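PDB 2YKF: sensor histidine kinase PdtaS from Mycobacterium tuberculosis, which probably binds cyclic di-GMP under nutrient deprivation and autophosphorylates in response, starting the PdtaR/PdtaS two-component signalling cascade. Local coordinates for residues S116-F120 against L159-T163; G180-I184 against A195-A199; I218-R222 against V234-V238; M44-R48 against V85-S90; T259-L265 against A277-V283. All blocks are in the same frame, centred on the assembly; numbering follows the deposited sequence.

The construct is the sensor region of the kinase, a GAF domain followed by a PAS-like domain. Contacts 1 and 4 both reach the GAF sheet, their centres about 13 Å apart, and touch where P117 CB packs on T88 CG2. Contacts 2, 3 and 5 belong to the PAS-like domain. Contact 5 is the hairpin at the middle of this network: strand 277-282 bonds to strand 183-186 of contact 2, whose centre lies about 9 Å away, and T264 OG1 probably hydrogen-bonds to H237 NE2 of contact 3, about 13 Å between centres. Contacts 4 and 5 lie about 35 Å apart, centre to centre. Contacts 2 and 5 also touch the second subunit.

Contact 1. Residues S116-F120 against L159-T163; sequences SPVRF and LAEGT
Two hydrogen bonds tie R119 to the end of helix 143-161. Its backbone N reaches L159 O at 3.0 Å, nearly straight at 167°, and its guanidinium NH1 meets A160 O at 2.7 Å. The second acceptor lies at the edge of the guanidinium, close to its plane, while NH1 is tilted 27° from the plane of the A160 carbonyl. R119, extended from CG to NE, passes its aliphatic part alongside the same oxygen. Carbonyls of a last helical turn often lack partners further along the helix; L159 O is shared, weakly, with G162 N, and a long arginine is well suited to reach A160 O. The helix ends in a Schellman motif: G162 has positive phi, which favours glycine, and the turn lies against strand 114-120, an outermost strand of the GAF sheet within this chain. Weaker CA-H...O contacts follow, from A160 CA to P117 O and from G162 CA to R119 O, the latter at 3.2 Å. Apolar packing is slight. P117 CG rests on A160 CB at 3.8 Å, the small alanine allowing this approach. V118, whose CB points away, grazes L159 CD2 with CG1 (4.4 Å) and packs on H23 of helix 18-38.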
# COMPACT_ATOMS: atom_id res chain seq x y z
N SER A 116 17.58 -12.02 -12.06
CA SER A 116 18.69 -11.39 -11.33
C SER A 116 19.06 -12.09 -10.03
O SER A 116 18.20 -12.64 -9.32
CB SER A 116 18.42 -9.91 -11.10
OG SER A 116 17.21 -9.74 -10.44
N PRO A 117 20.34 -12.03 -9.68
CA PRO A 117 20.77 -12.71 -8.51
C PRO A 117 20.62 -11.91 -7.21
O PRO A 117 20.67 -10.69 -7.20
CB PRO A 117 22.27 -12.87 -8.77
CG PRO A 117 22.59 -11.58 -9.50
CD PRO A 117 21.46 -11.42 -10.43
N VAL A 118 20.52 -12.64 -6.12
CA VAL A 118 20.58 -12.08 -4.81
C VAL A 118 21.88 -12.64 -4.24
O VAL A 118 22.00 -13.86 -4.11
CB VAL A 118 19.41 -12.58 -3.96
CG1 VAL A 118 19.51 -12.06 -2.51
CG2 VAL A 118 18.05 -12.16 -4.58
N ARG A 119 22.83 -11.76 -3.92
CA ARG A 119 24.12 -12.16 -3.28
C ARG A 119 24.13 -11.94 -1.80
O ARG A 119 23.48 -10.96 -1.25
CB ARG A 119 25.30 -11.44 -3.89
CG ARG A 119 25.94 -12.25 -4.94
CD ARG A 119 27.23 -11.62 -5.57
NE ARG A 119 27.43 -12.25 -6.90
CZ ARG A 119 26.82 -11.88 -8.04
NH1 ARG A 119 25.97 -10.85 -8.06
NH2 ARG A 119 27.06 -12.54 -9.17
N PHE A 120 24.81 -12.88 -1.13
CA PHE A 120 25.15 -12.77 0.25
C PHE A 120 26.52 -13.42 0.52
O PHE A 120 26.78 -14.57 0.13
CB PHE A 120 24.12 -13.46 1.13
CG PHE A 120 24.44 -13.35 2.59
CD1 PHE A 120 24.15 -12.17 3.29
CD2 PHE A 120 25.12 -14.36 3.25
CE1 PHE A 120 24.47 -12.05 4.65
CE2 PHE A 120 25.45 -14.24 4.60
CZ PHE A 120 25.13 -13.07 5.29
N LEU A 159 20.68 -5.60 -4.56
CA LEU A 159 20.43 -7.02 -4.26
C LEU A 159 21.56 -7.90 -4.86
O LEU A 159 22.04 -8.83 -4.19
CB LEU A 159 19.09 -7.47 -4.87
CG LEU A 159 17.92 -7.00 -3.98
CD1 LEU A 159 16.62 -6.97 -4.81
CD2 LEU A 159 17.82 -8.03 -2.89
N ALA A 160 21.93 -7.60 -6.10
CA ALA A 160 22.98 -8.37 -6.84
C ALA A 160 24.35 -8.17 -6.19
O ALA A 160 25.17 -9.08 -6.24
CB ALA A 160 22.98 -8.00 -8.33
N GLU A 161 24.57 -7.03 -5.53
CA GLU A 161 25.84 -6.72 -4.88
C GLU A 161 25.83 -7.08 -3.45
O GLU A 161 26.83 -6.89 -2.77
CB GLU A 161 26.22 -5.22 -5.05
CG GLU A 161 26.49 -4.92 -6.52
CD GLU A 161 26.96 -3.47 -6.87
OE1 GLU A 161 26.83 -2.53 -6.04
OE2 GLU A 161 27.43 -3.29 -8.02
N GLY A 162 24.69 -7.54 -2.94
CA GLY A 162 24.62 -7.96 -1.55
C GLY A 162 24.55 -6.79 -0.56
O GLY A 162 24.81 -6.99 0.61
N THR A 163 24.19 -5.61 -1.02
CA THR A 163 24.11 -4.44 -0.13
C THR A 163 22.68 -3.98 0.28
O THR A 163 22.50 -3.02 1.07
CB THR A 163 24.80 -3.24 -0.76
OG1 THR A 163 24.26 -3.04 -2.06
CG2 THR A 163 26.37 -3.49 -0.87

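Contact 2. Residues G180-I184 against A195-A199; sequences GDGFI and ASPNA
S196 OG takes the backbone N-H of F183 at 2.9 Å, and the same oxygen accepts from A199 N at 3.3 Å, which makes S196 the N-cap of helix 197-205 in the PAS-like domain. Serine suits the position because its short hydroxyl can fold back over the first turn: with chi1 at 67°, OG lies between the backbone N and the carbonyl carbon. A water also lies 3.0 Å from OG and gives a weak bond to G180 O. The main-chain amide of S196 is satisfied in turn by F183 O, at 2.8 Å and nearly along the C=O axis. Next to this bond I184 and A195 form an antiparallel non-hydrogen-bonded pair, with I184 CG1 packed against the methyl groups of A195 and A199. At G182's backbone angles a side chain would collide with the preceding carbonyl O, so glycine fits. D181 and N198 also bond the second subunit: D181 OD2 accepts from R178 N of its own chain and forms a salt bridge with R178 of the second subunit, while D181 OD1 and N198 OD1 accept from N62 and R60 of the second subunit. The nitrogen of the N198 amide serves its own chain, ND2 donating to G180 O at 2.7 Å, with that oxygen only 8° out of the amide plane and the donor in the carbonyl plane.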
# COMPACT_ATOMS: atom_id res chain seq x y z
N GLY A 180 3.67 4.01 -3.18
CA GLY A 180 2.59 4.88 -3.64
C GLY A 180 2.21 6.01 -2.71
O GLY A 180 1.66 7.05 -3.16
N ASP A 181 2.46 5.82 -1.40
CA ASP A 181 2.20 6.89 -0.42
C ASP A 181 2.94 8.20 -0.71
O ASP A 181 2.46 9.28 -0.34
CB ASP A 181 2.50 6.41 1.02
CG ASP A 181 1.59 5.23 1.45
OD1 ASP A 181 0.43 5.09 0.94
OD2 ASP A 181 2.02 4.42 2.30
N GLY A 182 4.16 8.11 -1.25
CA GLY A 182 4.93 9.34 -1.49
C GLY A 182 6.39 8.89 -1.74
O GLY A 182 6.95 8.13 -0.96
N PHE A 183 6.97 9.37 -2.82
CA PHE A 183 8.30 8.88 -3.22
C PHE A 183 9.13 10.07 -3.60
O PHE A 183 8.64 10.94 -4.37
CB PHE A 183 8.18 7.99 -4.46
CG PHE A 183 9.52 7.53 -4.99
CD1 PHE A 183 10.18 6.52 -4.39
CD2 PHE A 183 10.14 8.21 -6.04
CE1 PHE A 183 11.45 6.07 -4.90
CE2 PHE A 183 11.38 7.82 -6.51
CZ PHE A 183 12.04 6.75 -5.94
N ILE A 184 10.37 10.13 -3.08
CA ILE A 184 11.34 11.24 -3.39
C ILE A 184 12.69 10.61 -3.75
O ILE A 184 13.14 9.69 -3.07
CB ILE A 184 11.58 12.08 -2.13
CG1 ILE A 184 10.38 13.00 -1.88
CG2 ILE A 184 12.83 13.01 -2.26
CD1 ILE A 184 10.31 13.60 -0.46
N ALA A 195 10.15 14.21 -7.07
CA ALA A 195 9.18 14.05 -5.95
C ALA A 195 7.79 13.75 -6.53
O ALA A 195 7.30 14.47 -7.44
CB ALA A 195 9.14 15.34 -5.07
N SER A 196 7.18 12.66 -6.08
CA SER A 196 5.90 12.25 -6.64
C SER A 196 4.81 13.25 -6.22
O SER A 196 5.03 14.11 -5.30
CB SER A 196 5.59 10.81 -6.18
OG SER A 196 5.36 10.82 -4.77
N PRO A 197 3.64 13.21 -6.89
CA PRO A 197 2.57 14.10 -6.45
C PRO A 197 2.24 13.92 -4.95
O PRO A 197 2.02 14.92 -4.21
CB PRO A 197 1.39 13.64 -7.36
CG PRO A 197 2.09 13.40 -8.68
CD PRO A 197 3.31 12.59 -8.19
N ASN A 198 2.18 12.67 -4.49
CA ASN A 198 1.88 12.39 -3.07
C ASN A 198 2.90 12.93 -2.11
O ASN A 198 2.56 13.39 -0.99
CB ASN A 198 1.69 10.86 -2.85
CG ASN A 198 0.26 10.46 -3.10
OD1 ASN A 198 -0.60 11.34 -3.31
ND2 ASN A 198 -0.01 9.16 -3.14
N ALA A 199 4.16 12.91 -2.54
CA ALA A 199 5.18 13.43 -1.68
C ALA A 199 5.00 14.95 -1.57
O ALA A 199 5.09 15.55 -0.46
CB ALA A 199 6.54 13.07 -2.21
O HOH W 1 4.19 8.07 -4.90

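Contact 3. Residues I218-R222 against V234-V238; sequences IDATR and VDEHV
I218 and V238 reach toward each other tip to tip, I218 CD1 coming to 3.6 Å from V238 CB and equally near its CG2. The delta methyl also meets V234 CG1 at 4.1 Å, one turn earlier on helix 228-243. A branched isoleucine suits this place because its two branches serve different neighbours: CG1 and CD1 lead to the valines, and with chi1 at -66° CG1 lies beside the backbone N, which leaves CG2 anti to it and 3.5 Å from D235 CG. The aspartate lies crosswise to I218, and the methyl rests against the carboxylate itself, near CG and OD1. R222, one turn on from I218 and extended from CG to NE, makes a salt bridge, NH1 to D235 OD2 at 2.8 Å. The guanidinium and carboxylate planes stand 87° apart. OD2 is met on its anti side, close to the guanidinium plane but 27° out of the carboxylate plane. D235 OD1 takes a bond from Q239, so D235 is gripped at both oxygens, and R222 NH1 serves a second acceptor in H232. The contact joins helix 217-221 to helix 228-243 in the PAS-like domain, where H237 NE2 of the longer helix probably hydrogen-bonds to T264 OG1 on strand 258-269.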
# COMPACT_ATOMS: atom_id res chain seq x y z
N ILE A 218 16.98 18.65 2.97
CA ILE A 218 17.11 19.22 4.33
C ILE A 218 16.72 20.69 4.44
O ILE A 218 15.98 21.06 5.34
CB ILE A 218 18.49 18.98 4.89
CG1 ILE A 218 18.66 17.48 5.08
CG2 ILE A 218 18.70 19.78 6.19
CD1 ILE A 218 17.40 16.81 5.85
N ASP A 219 17.16 21.53 3.49
CA ASP A 219 16.80 22.97 3.54
C ASP A 219 15.29 23.27 3.43
O ASP A 219 14.80 24.21 4.02
CB ASP A 219 17.57 23.74 2.49
CG ASP A 219 19.08 23.77 2.79
OD1 ASP A 219 19.46 23.49 3.98
OD2 ASP A 219 19.85 24.04 1.83
N ALA A 220 14.59 22.49 2.59
CA ALA A 220 13.14 22.52 2.48
C ALA A 220 12.46 21.94 3.73
O ALA A 220 11.37 22.38 4.12
CB ALA A 220 12.73 21.69 1.28
N THR A 221 13.06 20.93 4.33
CA THR A 221 12.36 20.14 5.35
C THR A 221 12.58 20.69 6.76
O THR A 221 11.63 20.83 7.55
CB THR A 221 12.80 18.67 5.29
OG1 THR A 221 12.53 18.19 3.97
CG2 THR A 221 11.99 17.80 6.28
N ARG A 222 13.85 21.00 7.06
CA ARG A 222 14.19 21.45 8.41
C ARG A 222 13.26 22.53 9.00
O ARG A 222 12.78 22.34 10.11
CB ARG A 222 15.68 21.81 8.54
CG ARG A 222 16.13 21.83 10.00
CD ARG A 222 17.60 22.17 10.13
NE ARG A 222 17.78 22.44 11.55
CZ ARG A 222 18.73 21.92 12.29
NH1 ARG A 222 19.67 21.12 11.76
NH2 ARG A 222 18.76 22.22 13.57
N VAL A 234 16.74 14.86 11.88
CA VAL A 234 16.44 14.57 10.50
C VAL A 234 17.56 15.08 9.60
O VAL A 234 18.04 14.37 8.71
CB VAL A 234 15.08 15.17 10.14
CG1 VAL A 234 14.87 15.14 8.57
CG2 VAL A 234 14.07 14.34 10.85
N ASP A 235 17.93 16.33 9.80
CA ASP A 235 19.10 16.95 9.17
C ASP A 235 20.37 16.05 9.27
O ASP A 235 20.96 15.64 8.22
CB ASP A 235 19.33 18.35 9.79
CG ASP A 235 20.49 19.13 9.09
OD1 ASP A 235 21.27 18.49 8.34
OD2 ASP A 235 20.58 20.36 9.27
N GLU A 236 20.76 15.68 10.49
CA GLU A 236 21.93 14.77 10.67
C GLU A 236 21.77 13.40 9.99
O GLU A 236 22.71 12.87 9.41
CB GLU A 236 22.26 14.56 12.16
CG GLU A 236 22.94 15.82 12.76
CD GLU A 236 24.27 16.19 12.04
OE1 GLU A 236 25.08 15.27 11.70
OE2 GLU A 236 24.49 17.42 11.81
N HIS A 237 20.60 12.82 10.12
CA HIS A 237 20.32 11.54 9.46
C HIS A 237 20.59 11.60 7.99
O HIS A 237 21.34 10.80 7.47
CB HIS A 237 18.89 11.09 9.67
CG HIS A 237 18.57 9.86 8.89
ND1 HIS A 237 19.23 8.65 9.08
CD2 HIS A 237 17.70 9.66 7.87
CE1 HIS A 237 18.75 7.76 8.23
NE2 HIS A 237 17.83 8.35 7.47
N VAL A 238 19.98 12.55 7.33
CA VAL A 238 20.10 12.65 5.89
C VAL A 238 21.57 12.91 5.47
O VAL A 238 22.07 12.26 4.54
CB VAL A 238 19.15 13.72 5.33
CG1 VAL A 238 19.45 13.98 3.89
CG2 VAL A 238 17.68 13.22 5.44

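Contact 4. Residues M44-R48 against V85-S90; sequences MWVRR and VAATFS
R47 NH1 donates to a water at 2.8 Å, and that water in turn donates to A86 O at 2.8 Å, forming a bridge from strand 41-47 to helix 83-90. A second water, weakly held by R47 NH2 and S90 OG, sits near the edge of the guanidinium, as does the first. S90 OG itself lies at that edge, 3.7 Å from NH1. Beneath these polar links R47 and F89 run antiparallel alongside one another. R47 CB stands 3.8 Å from the centroid of the F89 ring and 9° off its normal, a CH-pi contact over the ring face. The arginine starts extended and then bends at chi3 (78°), which brings one guanidinium face over F89 CB, with NH1 3.4 Å from that carbon. The far end of the ring points at the strand backbone, F89 CZ lying 3.3 Å from W45 O, with that oxygen at the ring edge. Deeper in, W45 CB packs on V85 CG1, while W45 NE1 is satisfied by T129 of strand 123-131. The helix segment 85-90 runs at 62° to the strand segment 44-47 across the GAF sheet. An arginine suits such a border, since its aliphatic part covers a buried aromatic ring while its charge, bridged to the helix through water, remains hydrated.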
# COMPACT_ATOMS: atom_id res chain seq x y z
N MET A 44 11.06 -15.81 -5.96
CA MET A 44 12.39 -16.09 -5.44
C MET A 44 12.69 -17.58 -5.59
O MET A 44 11.94 -18.41 -5.14
CB MET A 44 12.47 -15.74 -3.97
CG MET A 44 13.87 -16.02 -3.39
SD MET A 44 13.95 -15.67 -1.60
CE MET A 44 14.30 -13.95 -1.77
N TRP A 45 13.83 -17.89 -6.20
CA TRP A 45 14.22 -19.30 -6.48
C TRP A 45 15.48 -19.64 -5.74
O TRP A 45 16.40 -18.80 -5.68
CB TRP A 45 14.51 -19.47 -7.96
CG TRP A 45 13.31 -19.20 -8.80
CD1 TRP A 45 12.96 -18.06 -9.40
CD2 TRP A 45 12.33 -20.15 -9.13
NE1 TRP A 45 11.76 -18.21 -10.09
CE2 TRP A 45 11.37 -19.51 -9.95
CE3 TRP A 45 12.20 -21.51 -8.87
CZ2 TRP A 45 10.26 -20.20 -10.49
CZ3 TRP A 45 11.08 -22.19 -9.39
CH2 TRP A 45 10.13 -21.53 -10.17
N VAL A 46 15.51 -20.82 -5.11
CA VAL A 46 16.74 -21.38 -4.52
C VAL A 46 17.11 -22.70 -5.26
O VAL A 46 16.28 -23.22 -6.04
CB VAL A 46 16.68 -21.58 -2.98
CG1 VAL A 46 16.51 -20.18 -2.22
CG2 VAL A 46 15.57 -22.60 -2.54
N ARG A 47 18.35 -23.17 -5.05
CA ARG A 47 18.92 -24.33 -5.78
C ARG A 47 19.37 -25.30 -4.74
O ARG A 47 20.16 -24.97 -3.86
CB ARG A 47 20.13 -23.88 -6.62
CG ARG A 47 20.81 -25.02 -7.38
CD ARG A 47 21.92 -24.50 -8.26
NE ARG A 47 23.14 -24.19 -7.49
CZ ARG A 47 24.31 -23.82 -8.05
NH1 ARG A 47 24.42 -23.72 -9.38
NH2 ARG A 47 25.38 -23.57 -7.29
N ARG A 48 18.81 -26.50 -4.77
CA ARG A 48 19.19 -27.47 -3.76
C ARG A 48 20.53 -28.09 -4.13
O ARG A 48 21.08 -27.78 -5.19
CB ARG A 48 18.17 -28.60 -3.69
CG ARG A 48 16.79 -28.29 -4.17
CD ARG A 48 16.17 -29.60 -4.69
NE ARG A 48 15.14 -30.08 -3.79
CZ ARG A 48 14.54 -31.26 -3.87
NH1 ARG A 48 14.90 -32.15 -4.78
NH2 ARG A 48 13.59 -31.55 -2.99
N VAL A 85 17.90 -18.94 -14.98
CA VAL A 85 17.92 -19.03 -13.53
C VAL A 85 19.03 -19.97 -13.07
O VAL A 85 19.87 -19.60 -12.24
CB VAL A 85 16.57 -19.56 -13.01
CG1 VAL A 85 16.63 -19.80 -11.48
CG2 VAL A 85 15.42 -18.59 -13.45
N ALA A 86 19.04 -21.18 -13.62
CA ALA A 86 20.10 -22.17 -13.30
C ALA A 86 21.51 -21.59 -13.52
O ALA A 86 22.41 -21.73 -12.65
CB ALA A 86 19.89 -23.50 -14.13
N ALA A 87 21.70 -20.92 -14.66
CA ALA A 87 23.00 -20.31 -15.01
C ALA A 87 23.36 -19.13 -14.08
O ALA A 87 24.54 -18.89 -13.81
CB ALA A 87 22.97 -19.81 -16.44
N THR A 88 22.35 -18.38 -13.63
CA THR A 88 22.61 -17.26 -12.71
C THR A 88 23.14 -17.75 -11.38
O THR A 88 23.92 -17.05 -10.73
CB THR A 88 21.37 -16.37 -12.49
OG1 THR A 88 20.81 -16.03 -13.76
CG2 THR A 88 21.77 -15.03 -11.79
N PHE A 89 22.78 -18.96 -10.97
CA PHE A 89 23.37 -19.54 -9.77
C PHE A 89 24.82 -19.90 -9.99
O PHE A 89 25.60 -19.90 -9.03
CB PHE A 89 22.63 -20.80 -9.35
CG PHE A 89 21.37 -20.53 -8.61
CD1 PHE A 89 21.41 -20.24 -7.25
CD2 PHE A 89 20.14 -20.58 -9.27
CE1 PHE A 89 20.24 -20.02 -6.55
CE2 PHE A 89 18.94 -20.33 -8.58
CZ PHE A 89 18.99 -20.06 -7.22
N SER A 90 25.15 -20.14 -11.27
CA SER A 90 26.43 -20.73 -11.75
C SER A 90 27.53 -19.72 -12.07
O SER A 90 28.51 -19.61 -11.34
CB SER A 90 26.19 -21.62 -12.99
OG SER A 90 26.07 -22.98 -12.62
O HOH W 2 22.46 -24.21 -11.37
O HOH W 3 27.70 -22.86 -9.55

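Contact 5. Residues T259-L265 against A277-V283; sequences TVLLRTL and AILIRDV
L262 and I280 sit opposite each other across the strands as an antiparallel non-hydrogen-bonded pair, their side chains together on one face of the hairpin of strands 258-269 and 272-282, part of the five-stranded antiparallel sheet of the PAS-like domain. Isoleucine I280 can be followed outward. Its CB lies 3.9 Å from L262 CD2. From there CG1, anti to the backbone N (chi1 -180°), approaches the same methyl at 3.7 Å and V260 CB at 3.9 Å; CG1 also lies 3.7 Å from L261 O. The tip, CD1, touches both neighbours, 4.0 Å from V260 CB and 3.9 Å from L262 CD2. Beta-branched and leucine side chains suit this face, since they fill the layer beneath helix 197-205, whose A199, A202 and Y203 also touch I280. The opposite face carries L261, R263 and L279. R263 and L279 extend together from the sheet, and the arginine's charged end reaches a salt bridge with E30. Hydrogen-bonded pairs hold the strands in register from L261-R281 to L265-A277. Beyond them V283 still donates its N-H to T259 O, and its CG1 packs on L261 CG. The R263-L279 pair is closed by two main-chain bonds, and in the shorter L279 N meets R263 O at 2.7 Å, within the carbonyl plane.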
# COMPACT_ATOMS: atom_id res chain seq x y z
N THR A 259 1.43 15.14 10.40
CA THR A 259 2.36 14.13 10.91
C THR A 259 2.66 13.26 9.70
O THR A 259 1.73 12.79 9.02
CB THR A 259 1.73 13.23 11.98
OG1 THR A 259 1.33 14.06 13.08
CG2 THR A 259 2.79 12.13 12.52
N VAL A 260 3.94 13.14 9.37
CA VAL A 260 4.31 12.26 8.28
C VAL A 260 5.19 11.10 8.80
O VAL A 260 5.89 11.24 9.84
CB VAL A 260 5.00 12.99 7.15
CG1 VAL A 260 4.06 13.98 6.50
CG2 VAL A 260 6.29 13.73 7.68
N LEU A 261 5.15 9.97 8.10
CA LEU A 261 6.09 8.89 8.39
C LEU A 261 7.08 8.92 7.25
O LEU A 261 6.68 9.03 6.11
CB LEU A 261 5.44 7.48 8.35
CG LEU A 261 4.47 7.06 9.42
CD1 LEU A 261 4.01 5.60 9.10
CD2 LEU A 261 5.23 7.13 10.71
N LEU A 262 8.36 8.81 7.58
CA LEU A 262 9.41 8.86 6.57
C LEU A 262 10.17 7.58 6.66
O LEU A 262 10.45 7.11 7.78
CB LEU A 262 10.43 9.96 6.88
CG LEU A 262 9.94 11.38 6.83
CD1 LEU A 262 11.07 12.29 7.34
CD2 LEU A 262 9.62 11.71 5.44
N ARG A 263 10.55 7.04 5.50
CA ARG A 263 11.49 5.93 5.45
C ARG A 263 12.62 6.24 4.42
O ARG A 263 12.34 6.60 3.26
CB ARG A 263 10.78 4.66 5.04
CG ARG A 263 11.76 3.53 4.99
CD ARG A 263 11.19 2.36 4.42
NE ARG A 263 12.24 1.37 4.16
CZ ARG A 263 12.00 0.25 3.52
NH1 ARG A 263 10.76 0.02 3.07
NH2 ARG A 263 12.99 -0.62 3.32
N THR A 264 13.88 6.20 4.87
CA THR A 264 15.00 6.53 4.01
C THR A 264 15.71 5.21 3.64
O THR A 264 15.70 4.23 4.43
CB THR A 264 16.01 7.49 4.70
OG1 THR A 264 16.54 6.85 5.89
CG2 THR A 264 15.26 8.77 5.17
N LEU A 265 16.31 5.22 2.46
CA LEU A 265 17.02 4.07 1.86
C LEU A 265 18.21 4.63 1.12
O LEU A 265 18.03 5.35 0.15
CB LEU A 265 16.16 3.39 0.79
CG LEU A 265 15.05 2.58 1.33
CD1 LEU A 265 13.88 3.58 1.25
CD2 LEU A 265 14.87 1.37 0.37
N ALA A 277 16.64 7.13 -1.68
CA ALA A 277 15.17 7.16 -1.93
C ALA A 277 14.60 7.48 -0.56
O ALA A 277 15.16 7.07 0.46
CB ALA A 277 14.64 5.79 -2.46
N ILE A 278 13.51 8.25 -0.55
CA ILE A 278 12.79 8.52 0.64
C ILE A 278 11.33 8.24 0.35
O ILE A 278 10.73 8.80 -0.59
CB ILE A 278 13.01 9.99 1.12
CG1 ILE A 278 14.52 10.21 1.42
CG2 ILE A 278 12.14 10.35 2.37
CD1 ILE A 278 14.84 11.55 1.92
N LEU A 279 10.73 7.44 1.21
CA LEU A 279 9.27 7.22 1.10
C LEU A 279 8.60 8.01 2.20
O LEU A 279 9.14 8.15 3.30
CB LEU A 279 8.93 5.76 1.25
CG LEU A 279 9.85 4.83 0.44
CD1 LEU A 279 9.43 3.42 0.85
CD2 LEU A 279 9.63 5.06 -1.01
N ILE A 280 7.47 8.62 1.88
CA ILE A 280 6.76 9.45 2.86
C ILE A 280 5.29 9.15 2.85
O ILE A 280 4.72 8.89 1.81
CB ILE A 280 7.06 10.96 2.65
CG1 ILE A 280 6.32 11.84 3.69
CG2 ILE A 280 6.73 11.42 1.24
CD1 ILE A 280 6.69 13.35 3.52
N ARG A 281 4.67 9.11 4.03
CA ARG A 281 3.24 8.88 4.06
C ARG A 281 2.65 9.93 5.00
O ARG A 281 3.07 10.01 6.14
CB ARG A 281 2.91 7.51 4.64
CG ARG A 281 1.38 7.28 4.61
CD ARG A 281 0.88 5.97 5.23
NE ARG A 281 -0.54 5.89 4.83
CZ ARG A 281 -1.47 5.09 5.38
NH1 ARG A 281 -1.14 4.21 6.34
NH2 ARG A 281 -2.73 5.12 4.88
N ASP A 282 1.71 10.74 4.53
CA ASP A 282 0.94 11.63 5.42
C ASP A 282 0.03 10.82 6.34
O ASP A 282 -0.96 10.17 5.92
CB ASP A 282 0.17 12.64 4.56
CG ASP A 282 -0.64 13.64 5.42
OD1 ASP A 282 -0.73 13.41 6.65
OD2 ASP A 282 -1.17 14.63 4.85
N VAL A 283 0.36 10.78 7.60
CA VAL A 283 -0.49 10.02 8.51
C VAL A 283 -1.31 10.93 9.50
O VAL A 283 -1.65 10.52 10.58
CB VAL A 283 0.31 8.97 9.27
CG1 VAL A 283 0.89 7.94 8.28
CG2 VAL A 283 1.42 9.62 10.08